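Local atomic coordinates of GTP cyclohydrolase 1 type 2 homolog (PDB entry 2YYB), a protein that is of unknown function but belongs to the GTP cyclohydrolase I type 2/NIF3 family and probably binds two divalent metal ions. Residues L139-A142 with D143-Q147; K219-A222 with A223-A227. All coordinates share one frame; numbering follows the deposited sequence.

Contact 1 of 2, residues L139-A142 with D143-Q147; sequences LQVA and DRLGQ
The N-terminal part of the short helix 141-147 is built here, where Val141 and Ala142 take up Leu145 and Gly146 four residues on; Leu139, just before the helix, rests on strand 154-157. Leu145 N donates to Val141 O at 3.2 Å, a nearly straight bond (N-H...O 167°), while Gly146 N reaches Ala142 O at 3.3 Å from above the carbonyl plane. Just before these, Asp143 N makes a weak bond of 3.2 Å to Gln140 O. The side chain of Leu145 lies over the same carbonyl that its backbone N binds, its CD2 3.5 Å from Val141 O; Val141 CG2 and Leu145 CD2 are loosely apposed at 4.5 Å. On the outer side Asp143 swings its carboxylate back along the chain, CG anti to its carbonyl carbon (chi1 -66°), which sets it beside Gln140. Ala142 and Leu145 both touch Pro153, and Arg144 NH1 is hydrogen-bonded to Leu116 O in the same chain. The chemistry thus divides by face: methyl groups turn to the protein interior, the charged and amide groups of Gln140, Asp143 and Arg144 lie at the surface, and main-chain bonds close the turn between them.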
ATOM      1  N   LEU A 139     -42.638 -12.078 -12.839  1.00 70.87           N
ATOM      2  CA  LEU A 139     -41.307 -11.655 -13.249  1.00 69.13           C
ATOM      3  C   LEU A 139     -41.355 -11.009 -14.627  1.00 69.25           C
ATOM      4  O   LEU A 139     -40.336 -10.917 -15.311  1.00 68.54           O
ATOM      5  CB  LEU A 139     -40.326 -12.832 -13.254  1.00 67.98           C
ATOM      6  CG  LEU A 139     -38.833 -12.495 -13.421  1.00 66.82           C
ATOM      7  CD1 LEU A 139     -38.359 -11.656 -12.252  1.00 66.18           C
ATOM      8  CD2 LEU A 139     -38.015 -13.768 -13.507  1.00 65.76           C
ATOM      9  N   GLN A 140     -42.539 -10.564 -15.045  1.00 68.64           N
ATOM     10  CA  GLN A 140     -42.638  -9.898 -16.338  1.00 67.66           C
ATOM     11  C   GLN A 140     -42.468  -8.405 -16.194  1.00 66.80           C
ATOM     12  O   GLN A 140     -43.109  -7.593 -16.860  1.00 64.94           O
ATOM     13  CB  GLN A 140     -43.932 -10.247 -17.044  1.00 69.33           C
ATOM     14  CG  GLN A 140     -43.888 -11.676 -17.582  1.00 69.97           C
ATOM     15  CD  GLN A 140     -42.460 -12.171 -17.811  1.00 68.81           C
ATOM     16  OE1 GLN A 140     -41.716 -12.419 -16.857  1.00 67.21           O
ATOM     17  NE2 GLN A 140     -42.077 -12.314 -19.078  1.00 67.35           N
ATOM     18  N   VAL A 141     -41.579  -8.077 -15.267  1.00 65.99           N
ATOM     19  CA  VAL A 141     -41.178  -6.718 -15.018  1.00 64.93           C
ATOM     20  C   VAL A 141     -40.094  -6.661 -16.091  1.00 64.07           C
ATOM     21  O   VAL A 141     -39.533  -5.612 -16.379  1.00 63.76           O
ATOM     22  CB  VAL A 141     -40.542  -6.563 -13.622  1.00 64.64           C
ATOM     23  CG1 VAL A 141     -41.366  -7.307 -12.597  1.00 63.74           C
ATOM     24  CG2 VAL A 141     -39.112  -7.071 -13.633  1.00 64.65           C
ATOM     25  N   ALA A 142     -39.819  -7.832 -16.666  1.00 63.24           N
ATOM     26  CA  ALA A 142     -38.835  -7.996 -17.728  1.00 63.19           C
ATOM     27  C   ALA A 142     -39.406  -7.385 -18.988  1.00 63.49           C
ATOM     28  O   ALA A 142     -38.688  -7.083 -19.937  1.00 63.91           O
ATOM     29  CB  ALA A 142     -38.555  -9.465 -17.960  1.00 62.18           C
ATOM     30  N   ASP A 143     -40.717  -7.211 -18.999  1.00 64.06           N
ATOM     31  CA  ASP A 143     -41.364  -6.626 -20.151  1.00 63.88           C
ATOM     32  C   ASP A 143     -41.424  -5.110 -20.038  1.00 62.80           C
ATOM     33  O   ASP A 143     -41.209  -4.412 -21.025  1.00 61.51           O
ATOM     34  CB  ASP A 143     -42.737  -7.251 -20.317  1.00 65.08           C
ATOM     35  CG  ASP A 143     -42.639  -8.715 -20.672  1.00 68.07           C
ATOM     36  OD1 ASP A 143     -42.545  -9.027 -21.880  1.00 68.68           O
ATOM     37  OD2 ASP A 143     -42.618  -9.555 -19.738  1.00 69.96           O
ATOM     38  N   ARG A 144     -41.696  -4.590 -18.846  1.00 61.95           N
ATOM     39  CA  ARG A 144     -41.723  -3.143 -18.693  1.00 63.14           C
ATOM     40  C   ARG A 144     -40.330  -2.661 -19.118  1.00 62.85           C
ATOM     41  O   ARG A 144     -40.180  -1.707 -19.893  1.00 62.24           O
ATOM     42  CB  ARG A 144     -42.017  -2.751 -17.240  1.00 64.05           C
ATOM     43  CG  ARG A 144     -43.363  -3.252 -16.731  1.00 66.57           C
ATOM     44  CD  ARG A 144     -43.683  -2.713 -15.337  1.00 69.38           C
ATOM     45  NE  ARG A 144     -44.801  -3.416 -14.704  1.00 71.18           N
ATOM     46  CZ  ARG A 144     -45.185  -3.247 -13.437  1.00 72.05           C
ATOM     47  NH1 ARG A 144     -44.546  -2.392 -12.647  1.00 72.97           N
ATOM     48  NH2 ARG A 144     -46.202  -3.949 -12.946  1.00 72.45           N
ATOM     49  N   LEU A 145     -39.313  -3.358 -18.622  1.00 61.47           N
ATOM     50  CA  LEU A 145     -37.936  -3.043 -18.956  1.00 60.14           C
ATOM     51  C   LEU A 145     -37.790  -2.978 -20.464  1.00 60.57           C
ATOM     52  O   LEU A 145     -37.412  -1.952 -21.014  1.00 60.11           O
ATOM     53  CB  LEU A 145     -37.008  -4.118 -18.390  1.00 58.37           C
ATOM     54  CG  LEU A 145     -36.277  -3.786 -17.086  1.00 57.36           C
ATOM     55  CD1 LEU A 145     -37.030  -2.716 -16.309  1.00 56.65           C
ATOM     56  CD2 LEU A 145     -36.095  -5.057 -16.263  1.00 54.86           C
ATOM     57  N   GLY A 146     -38.110  -4.082 -21.124  1.00 61.27           N
ATOM     58  CA  GLY A 146     -38.008  -4.149 -22.568  1.00 62.69           C
ATOM     59  C   GLY A 146     -38.699  -3.033 -23.333  1.00 64.15           C
ATOM     60  O   GLY A 146     -38.164  -2.538 -24.326  1.00 64.46           O
ATOM     61  N   GLN A 147     -39.886  -2.628 -22.901  1.00 65.24           N
ATOM     62  CA  GLN A 147     -40.578  -1.566 -23.620  1.00 66.22           C
ATOM     63  C   GLN A 147     -40.074  -0.207 -23.151  1.00 64.80           C
ATOM     64  O   GLN A 147     -40.226   0.801 -23.837  1.00 64.87           O
ATOM     65  CB  GLN A 147     -42.116  -1.694 -23.471  1.00 67.72           C
ATOM     66  CG  GLN A 147     -42.692  -1.643 -22.053  1.00 70.05           C
ATOM     67  CD  GLN A 147     -42.693  -0.244 -21.454  1.00 72.26           C
ATOM     68  OE1 GLN A 147     -42.876   0.750 -22.167  1.00 73.53           O
ATOM     69  NE2 GLN A 147     -42.508  -0.160 -20.132  1.00 71.82           N
TER

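Contact 2 of 2, residues K219-A222 with A223-A227; sequences KALA and AHLEA
Leu221 and Leu225, one turn apart on helix 216-229, form the apolar side of this contact. Their side chains are set differently: Leu225 has CG anti to its carbonyl carbon (chi1 -61°), which carries that atom back over the preceding turn to 3.5 Å from Leu221 O, whereas Leu221 starts out pointing away from residues 223-227 and the end of its side chain comes back, CD2 meeting Leu225 CG at 4.4 Å. Both leucines touch Leu10 of helix 3-13 and Ile62 of strand 60-63, so the pair fills the seam between helix and sheet. Leu221 lies about 8 Å, side chain to side chain, from the predicted metal ligand His64.

His224 leaves the helix on another side. With CG opposite the backbone N (chi1 175°), its ring lies where NE2 is hydrogen-bonded to Tyr9 OH and where it stacks with Tyr13, so that the far end is fixed from outside, while CB stays 3.3 Å from Leu221 O. Glu226 is extended beyond CG, and its side chain, like those of Lys219, Ala222 and Ala223, touches Trp233; Lys219 also makes a cation-pi contact with Phe235. The small Ala223 sets its CB 3.3 Å from Ala220 O.

Four successive i to i+4 bonds hold the backbone, from Ala223 N to Lys219 O through to Glu226 N to Ala222 O. His224 N to Ala220 O is 2.8 Å, and the Glu226 bond is the most bent of the four (N-H...O 137°). Together these features describe a regular alpha-helix of amphipathic character, packed on the mixed sheet that includes strands 39-42 and 60-63.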
ATOM      1  N   LYS A 219     -30.226  12.126 -19.250  1.00 40.17           N
ATOM      2  CA  LYS A 219     -31.484  12.727 -19.697  1.00 41.68           C
ATOM      3  C   LYS A 219     -32.150  13.527 -18.582  1.00 42.29           C
ATOM      4  O   LYS A 219     -32.474  14.699 -18.767  1.00 42.46           O
ATOM      5  CB  LYS A 219     -32.454  11.672 -20.236  1.00 40.41           C
ATOM      6  CG  LYS A 219     -32.073  11.119 -21.606  1.00 42.16           C
ATOM      7  CD  LYS A 219     -33.127  10.144 -22.126  1.00 42.78           C
ATOM      8  CE  LYS A 219     -32.750   9.572 -23.485  1.00 44.05           C
ATOM      9  NZ  LYS A 219     -33.767   8.575 -23.940  1.00 45.81           N
ATOM     10  N   ALA A 220     -32.347  12.914 -17.422  1.00 43.03           N
ATOM     11  CA  ALA A 220     -32.982  13.640 -16.332  1.00 44.20           C
ATOM     12  C   ALA A 220     -32.189  14.924 -16.077  1.00 44.32           C
ATOM     13  O   ALA A 220     -32.748  16.018 -16.139  1.00 45.67           O
ATOM     14  CB  ALA A 220     -33.054  12.768 -15.063  1.00 43.40           C
ATOM     15  N   LEU A 221     -30.888  14.794 -15.826  1.00 44.05           N
ATOM     16  CA  LEU A 221     -30.033  15.956 -15.570  1.00 43.21           C
ATOM     17  C   LEU A 221     -30.264  17.093 -16.572  1.00 42.25           C
ATOM     18  O   LEU A 221     -30.474  18.230 -16.176  1.00 43.12           O
ATOM     19  CB  LEU A 221     -28.555  15.559 -15.616  1.00 43.18           C
ATOM     20  CG  LEU A 221     -27.598  16.028 -14.513  1.00 44.63           C
ATOM     21  CD1 LEU A 221     -26.164  15.947 -15.043  1.00 44.57           C
ATOM     22  CD2 LEU A 221     -27.917  17.445 -14.076  1.00 45.70           C
ATOM     23  N   ALA A 222     -30.218  16.794 -17.867  1.00 41.17           N
ATOM     24  CA  ALA A 222     -30.415  17.831 -18.877  1.00 41.37           C
ATOM     25  C   ALA A 222     -31.788  18.479 -18.754  1.00 42.73           C
ATOM     26  O   ALA A 222     -31.902  19.692 -18.873  1.00 44.07           O
ATOM     27  CB  ALA A 222     -30.229  17.258 -20.278  1.00 38.58           C
ATOM     28  N   ALA A 223     -32.819  17.668 -18.510  1.00 43.50           N
ATOM     29  CA  ALA A 223     -34.196  18.152 -18.365  1.00 43.18           C
ATOM     30  C   ALA A 223     -34.335  19.047 -17.140  1.00 43.29           C
ATOM     31  O   ALA A 223     -35.135  19.994 -17.120  1.00 43.03           O
ATOM     32  CB  ALA A 223     -35.146  16.982 -18.246  1.00 43.15           C
ATOM     33  N   HIS A 224     -33.562  18.724 -16.112  1.00 42.00           N
ATOM     34  CA  HIS A 224     -33.558  19.492 -14.881  1.00 41.19           C
ATOM     35  C   HIS A 224     -33.009  20.874 -15.183  1.00 41.40           C
ATOM     36  O   HIS A 224     -33.610  21.878 -14.817  1.00 42.88           O
ATOM     37  CB  HIS A 224     -32.686  18.795 -13.849  1.00 41.35           C
ATOM     38  CG  HIS A 224     -32.508  19.562 -12.578  1.00 43.08           C
ATOM     39  ND1 HIS A 224     -33.567  19.999 -11.816  1.00 44.95           N
ATOM     40  CD2 HIS A 224     -31.389  19.903 -11.896  1.00 44.10           C
ATOM     41  CE1 HIS A 224     -33.110  20.572 -10.716  1.00 45.08           C
ATOM     42  NE2 HIS A 224     -31.792  20.527 -10.740  1.00 44.38           N
ATOM     43  N   LEU A 225     -31.877  20.929 -15.879  1.00 40.65           N
ATOM     44  CA  LEU A 225     -31.272  22.211 -16.197  1.00 40.00           C
ATOM     45  C   LEU A 225     -32.161  23.059 -17.097  1.00 39.74           C
ATOM     46  O   LEU A 225     -32.071  24.272 -17.065  1.00 41.30           O
ATOM     47  CB  LEU A 225     -29.893  22.027 -16.840  1.00 37.61           C
ATOM     48  CG  LEU A 225     -28.797  21.310 -16.042  1.00 36.95           C
ATOM     49  CD1 LEU A 225     -27.600  21.057 -16.951  1.00 35.87           C
ATOM     50  CD2 LEU A 225     -28.385  22.126 -14.832  1.00 35.26           C
ATOM     51  N   GLU A 226     -33.020  22.441 -17.897  1.00 40.26           N
ATOM     52  CA  GLU A 226     -33.898  23.224 -18.770  1.00 42.50           C
ATOM     53  C   GLU A 226     -35.072  23.787 -17.988  1.00 44.43           C
ATOM     54  O   GLU A 226     -35.674  24.792 -18.374  1.00 43.18           O
ATOM     55  CB  GLU A 226     -34.455  22.379 -19.905  1.00 42.32           C
ATOM     56  CG  GLU A 226     -35.431  23.146 -20.785  1.00 46.73           C
ATOM     57  CD  GLU A 226     -35.860  22.356 -22.011  1.00 51.09           C
ATOM     58  OE1 GLU A 226     -36.181  22.985 -23.045  1.00 52.43           O
ATOM     59  OE2 GLU A 226     -35.882  21.101 -21.944  1.00 53.91           O
ATOM     60  N   ALA A 227     -35.399  23.116 -16.888  1.00 45.64           N
ATOM     61  CA  ALA A 227     -36.503  23.524 -16.050  1.00 45.85           C
ATOM     62  C   ALA A 227     -36.071  24.678 -15.189  1.00 46.39           C
ATOM     63  O   ALA A 227     -36.852  25.573 -14.907  1.00 47.91           O
ATOM     64  CB  ALA A 227     -36.954  22.360 -15.169  1.00 45.11           C
TER

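Overall arrangement
Contact 1 precedes contact 2 along the chain, and the two are in series. Contact 1 joins the loop residues before helix 141-147 to that helix, while contact 2 lies wholly within helix 216-229. Their centres lie about 26 Å apart and their nearest atoms about 10 Å, without touching. Leu139, just before helix 141-147, rests on strand 154-157 of the four-stranded mixed sheet, whereas contact 2 packs on the five-stranded sheet through strands 39-42, 60-63 and 233-235, together with helix 3-13. The two stretches therefore lie against different sheets of one DUF34/NIF3 chain. Contact 2 is closer to the predicted metal ligands, without touching them; neither contact is touched by another subunit of the six-chain assembly.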